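Local coordinates for protein transcriptional regulator KdgR (Pseudomonas aeruginosa, PDB 5Y6I) that probably acts as a DNA-binding transcription factor of the IclR family, with an N-terminal helix-turn-helix domain joined to a C-terminal domain of the GAF clan, at residues P34-L38 and S39-E43; R162-A165 and E166-E170. All coordinates share one frame; numbering follows the deposited sequence.

Contact 1 of 2, residues P34-L38 and S39-E43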
loop_
_atom_site.group_PDB
_atom_site.type_symbol
_atom_site.label_atom_id
_atom_site.label_comp_id
_atom_site.label_asym_id
_atom_site.label_seq_id
_atom_site.Cartn_x
_atom_site.Cartn_y
_atom_site.Cartn_z
ATOM N N PRO A 34 0.195 -15.060 -11.416
ATOM C CA PRO A 34 0.870 -15.837 -10.399
ATOM C C PRO A 34 1.826 -16.859 -10.910
ATOM O O PRO A 34 2.776 -17.181 -10.227
ATOM C CB PRO A 34 -0.316 -16.558 -9.784
ATOM C CG PRO A 34 -1.267 -16.722 -10.904
ATOM C CD PRO A 34 -1.111 -15.520 -11.768
ATOM N N ALA A 35 1.593 -17.372 -12.101
ATOM C CA ALA A 35 2.500 -18.407 -12.585
ATOM C C ALA A 35 2.559 -18.322 -14.102
ATOM O O ALA A 35 1.539 -18.052 -14.741
ATOM C CB ALA A 35 2.031 -19.803 -12.154
ATOM N N THR A 36 3.735 -18.562 -14.685
ATOM C CA THR A 36 3.857 -18.429 -16.130
ATOM C C THR A 36 4.801 -19.488 -16.698
ATOM O O THR A 36 5.714 -19.970 -16.021
ATOM C CB THR A 36 4.301 -16.984 -16.521
ATOM O OG1 THR A 36 4.306 -16.855 -17.951
ATOM C CG2 THR A 36 5.672 -16.606 -15.959
ATOM N N SER A 37 4.549 -19.869 -17.948
ATOM C CA SER A 37 5.470 -20.717 -18.698
ATOM C C SER A 37 6.482 -19.855 -19.454
ATOM O O SER A 37 6.339 -18.640 -19.548
ATOM C CB SER A 37 4.721 -21.621 -19.677
ATOM O OG SER A 37 4.449 -20.929 -20.886
ATOM N N LEU A 38 7.517 -20.507 -20.002
ATOM C CA LEU A 38 8.586 -19.767 -20.674
ATOM C C LEU A 38 8.066 -19.057 -21.917
ATOM O O LEU A 38 8.298 -17.856 -22.096
ATOM C CB LEU A 38 9.745 -20.698 -21.036
ATOM C CG LEU A 38 10.799 -20.022 -21.924
ATOM C CD1 LEU A 38 11.600 -19.053 -21.072
ATOM C CD2 LEU A 38 11.732 -21.046 -22.573
ATOM N N SER A 39 7.341 -19.779 -22.775
ATOM C CA SER A 39 6.867 -19.203 -24.032
ATOM C C SER A 39 5.953 -18.004 -23.810
ATOM O O SER A 39 5.990 -17.038 -24.583
ATOM C CB SER A 39 6.132 -20.259 -24.840
ATOM O OG SER A 39 6.047 -19.857 -26.188
ATOM N N ARG A 40 5.087 -18.069 -22.792
ATOM C CA ARG A 40 4.240 -16.923 -22.484
ATOM C C ARG A 40 5.071 -15.763 -21.964
ATOM O O ARG A 40 4.778 -14.605 -22.276
ATOM C CB ARG A 40 3.159 -17.318 -21.474
ATOM C CG ARG A 40 1.864 -17.823 -22.105
ATOM C CD ARG A 40 1.114 -16.675 -22.795
ATOM N NE ARG A 40 0.162 -16.047 -21.884
ATOM C CZ ARG A 40 -0.279 -14.798 -21.997
ATOM N NH1 ARG A 40 0.153 -14.026 -22.986
ATOM N NH2 ARG A 40 -1.145 -14.322 -21.116
ATOM N N LEU A 41 6.135 -16.071 -21.219
ATOM C CA LEU A 41 7.039 -15.056 -20.682
ATOM C C LEU A 41 7.802 -14.336 -21.791
ATOM O O LEU A 41 7.808 -13.100 -21.860
ATOM C CB LEU A 41 8.026 -15.709 -19.723
ATOM C CG LEU A 41 8.802 -14.811 -18.770
ATOM C CD1 LEU A 41 7.871 -13.781 -18.144
ATOM C CD2 LEU A 41 9.447 -15.649 -17.690
ATOM N N ALA A 42 8.494 -15.096 -22.644
ATOM C CA ALA A 42 9.294 -14.480 -23.695
ATOM C C ALA A 42 8.418 -13.725 -24.686
ATOM O O ALA A 42 8.849 -12.716 -25.257
ATOM C CB ALA A 42 10.128 -15.545 -24.405
ATOM N N GLU A 43 7.183 -14.189 -24.895
ATOM C CA GLU A 43 6.257 -13.467 -25.758
ATOM C C GLU A 43 5.825 -12.150 -25.124
ATOM O O GLU A 43 5.541 -11.179 -25.836
ATOM C CB GLU A 43 5.053 -14.355 -26.065
ATOM C CG GLU A 43 3.919 -13.674 -26.822
ATOM C CD GLU A 43 2.874 -14.667 -27.296
ATOM O OE1 GLU A 43 3.111 -15.323 -28.337
ATOM O OE2 GLU A 43 1.827 -14.806 -26.622
#
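Thr36 lays its side chain across the first turn of helix 38-45 at roughly a right angle to Arg40 and Leu41, its OG1 3.7 Å from Arg40 CB and its methyl CG2 4.2 Å from Leu41 CD1. With OG1 anti to the backbone N (chi1 -175°), the hydroxyl swings forward along the chain and donates to Ser37 O over 3.1 Å, in the carbonyl plane and on a lone pair. The same oxygen accepts from Leu41 N at 3.1 Å, a donor tilted 23° out of that plane, so two bonds grip the carbonyl that opens the helix. Ser37 itself is the N-cap. Its OG, held between the backbone N and carbonyl carbon (chi1 84°), accepts from Arg40 N in a capping bond that is straight but weak at 3.5 Å. The next i to i+4 bond follows directly, Ala42 N donating to Leu38 O at 2.8 Å. The side chain of Arg40 meets the cap through CB; beyond it the chain bends at chi2 and chi3, and the guanidinium leads away. This is a helix N-terminus within the helix-turn-helix domain, whose DNA-binding role is inferred from the family. Thr36 and Leu41 both lie against Leu29 of helix 18-31; Leu38 and Ala42 meet Val52, and Leu41 meets Leu56, on helix 49-61, while the backbone of Thr36 is hydrogen-bonded to Tyr74 of strand 74-76.

Contact 2 of 2, residues R162-A165 and E166-E170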
loop_
_atom_site.group_PDB
_atom_site.type_symbol
_atom_site.label_atom_id
_atom_site.label_comp_id
_atom_site.label_asym_id
_atom_site.label_seq_id
_atom_site.Cartn_x
_atom_site.Cartn_y
_atom_site.Cartn_z
ATOM N N ARG A 162 -18.846 3.873 6.081
ATOM C CA ARG A 162 -18.707 3.715 7.520
ATOM C C ARG A 162 -17.792 4.779 8.125
ATOM O O ARG A 162 -18.039 5.254 9.239
ATOM C CB ARG A 162 -18.201 2.303 7.818
ATOM C CG ARG A 162 -17.669 2.120 9.208
ATOM C CD ARG A 162 -18.806 1.842 10.166
ATOM N NE ARG A 162 -18.369 2.017 11.544
ATOM C CZ ARG A 162 -18.745 1.222 12.540
ATOM N NH1 ARG A 162 -19.530 0.181 12.302
ATOM N NH2 ARG A 162 -18.309 1.454 13.770
ATOM N N GLU A 163 -16.738 5.176 7.422
ATOM C CA GLU A 163 -15.855 6.180 7.995
ATOM C C GLU A 163 -16.226 7.611 7.609
ATOM O O GLU A 163 -15.494 8.540 7.968
ATOM C CB GLU A 163 -14.397 5.894 7.635
ATOM C CG GLU A 163 -14.149 5.319 6.265
ATOM C CD GLU A 163 -12.664 5.111 6.013
ATOM O OE1 GLU A 163 -12.296 4.114 5.369
ATOM O OE2 GLU A 163 -11.866 5.950 6.480
ATOM N N VAL A 164 -17.339 7.818 6.907
ATOM C CA VAL A 164 -17.833 9.161 6.667
ATOM C C VAL A 164 -19.095 9.464 7.469
ATOM O O VAL A 164 -19.330 10.630 7.809
ATOM C CB VAL A 164 -18.077 9.417 5.162
ATOM C CG1 VAL A 164 -16.915 8.977 4.321
ATOM C CG2 VAL A 164 -19.368 8.840 4.680
ATOM N N ALA A 165 -19.878 8.442 7.828
ATOM C CA ALA A 165 -21.253 8.658 8.255
ATOM C C ALA A 165 -21.333 9.459 9.548
ATOM O O ALA A 165 -22.198 10.333 9.684
ATOM C CB ALA A 165 -21.965 7.313 8.408
ATOM N N GLU A 166 -20.455 9.179 10.515
ATOM C CA GLU A 166 -20.594 9.837 11.810
ATOM C C GLU A 166 -20.429 11.344 11.677
ATOM O O GLU A 166 -21.301 12.110 12.096
ATOM C CB GLU A 166 -19.596 9.288 12.826
ATOM C CG GLU A 166 -19.552 10.147 14.096
ATOM C CD GLU A 166 -18.517 9.681 15.100
ATOM O OE1 GLU A 166 -18.928 9.204 16.188
ATOM O OE2 GLU A 166 -17.299 9.791 14.796
ATOM N N LEU A 167 -19.316 11.791 11.088
ATOM C CA LEU A 167 -19.142 13.228 10.920
ATOM C C LEU A 167 -20.215 13.798 10.007
ATOM O O LEU A 167 -20.699 14.914 10.247
ATOM C CB LEU A 167 -17.729 13.568 10.413
ATOM C CG LEU A 167 -17.093 13.104 9.094
ATOM C CD1 LEU A 167 -17.208 14.177 8.027
ATOM C CD2 LEU A 167 -15.630 12.752 9.309
ATOM N N ARG A 168 -20.645 13.033 8.995
ATOM C CA ARG A 168 -21.778 13.483 8.194
ATOM C C ARG A 168 -23.026 13.660 9.050
ATOM O O ARG A 168 -23.811 14.591 8.822
ATOM C CB ARG A 168 -22.069 12.507 7.057
ATOM C CG ARG A 168 -23.339 12.886 6.286
ATOM C CD ARG A 168 -23.717 11.841 5.269
ATOM N NE ARG A 168 -24.453 10.800 5.950
ATOM C CZ ARG A 168 -24.344 9.500 5.689
ATOM N NH1 ARG A 168 -23.503 9.048 4.757
ATOM N NH2 ARG A 168 -25.065 8.649 6.387
ATOM N N GLU A 169 -23.227 12.786 10.039
ATOM C CA GLU A 169 -24.372 12.943 10.926
ATOM C C GLU A 169 -24.180 14.096 11.903
ATOM O O GLU A 169 -25.159 14.742 12.295
ATOM C CB GLU A 169 -24.628 11.633 11.666
ATOM C CG GLU A 169 -25.216 10.556 10.773
ATOM C CD GLU A 169 -24.990 9.161 11.307
ATOM O OE1 GLU A 169 -25.286 8.197 10.571
ATOM O OE2 GLU A 169 -24.513 9.030 12.455
ATOM N N GLU A 170 -22.943 14.371 12.322
ATOM C CA GLU A 170 -22.716 15.573 13.116
ATOM C C GLU A 170 -22.998 16.827 12.303
ATOM O O GLU A 170 -23.401 17.853 12.861
ATOM C CB GLU A 170 -21.286 15.603 13.644
ATOM C CG GLU A 170 -20.929 14.466 14.578
ATOM C CD GLU A 170 -19.484 14.538 15.038
ATOM O OE1 GLU A 170 -18.817 15.562 14.752
ATOM O OE2 GLU A 170 -19.017 13.580 15.688
HETATM O O HOH W 1 -18.075 6.912 11.138
#
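Ala165 and Arg168 meet one turn apart on helix 162-171, part of the C-terminal IclR domain, which belongs to the GAF clan. The guanidinium of Arg168 folds back along the helix, and Ala165 CA sits over its centre, 4.1 Å above the plane; the methyl CB lies over the same group, 3.9 Å from Arg168 NH2. A bend at chi3 (83°), in a chain otherwise extended through chi1 and chi2, turns the group toward the preceding turn. Val164 approaches obliquely, its CG2 4.1 Å from Arg168 NH1. Beneath these side chains runs the helical backbone: Arg168 N donates to Val164 O at 3.0 Å, and Glu169 N to Ala165 O at 2.7 Å. Outside this shell, a salt bridge from Arg168 NH1 to Glu161 OE1 holds the guanidinium in place, and Tyr186 OH adds a weak hydrogen bond. Leu167 touches Trp117 of strand 111-118 and Leu146 of a loop; Glu163 also touches Trp117 and packs on Val131 of the second subunit. Near Arg162 a water donates to Arg162 O and accepts a weak bond from Glu166 N, joining two backbone groups four residues apart. Along the outer surface Glu169, extended beyond CG, runs alongside Ala165, its CG anti to its own carbonyl carbon (chi1 -73°) and 3.2 Å from Ala165 O.

From the N terminus, the chain first runs through helix 18-31 and a loop into contact 1, where the loop ends at the cap of helix 38-45. Helix 49-61, the small hairpin 65-67/74-76 and helices 78-88 and 93-108 follow, and then the first strands of the five-stranded antiparallel sheet. Contact 2 comes later, within helix 162-171, beside that sheet. The two are in series, neither nested nor crossing: each joins neighbours along the chain, contact 1 at a loop-to-helix junction and contact 2 inside one helix. Their centres stand about 48 Å apart, on opposite sides of the chain's centre, one in each domain.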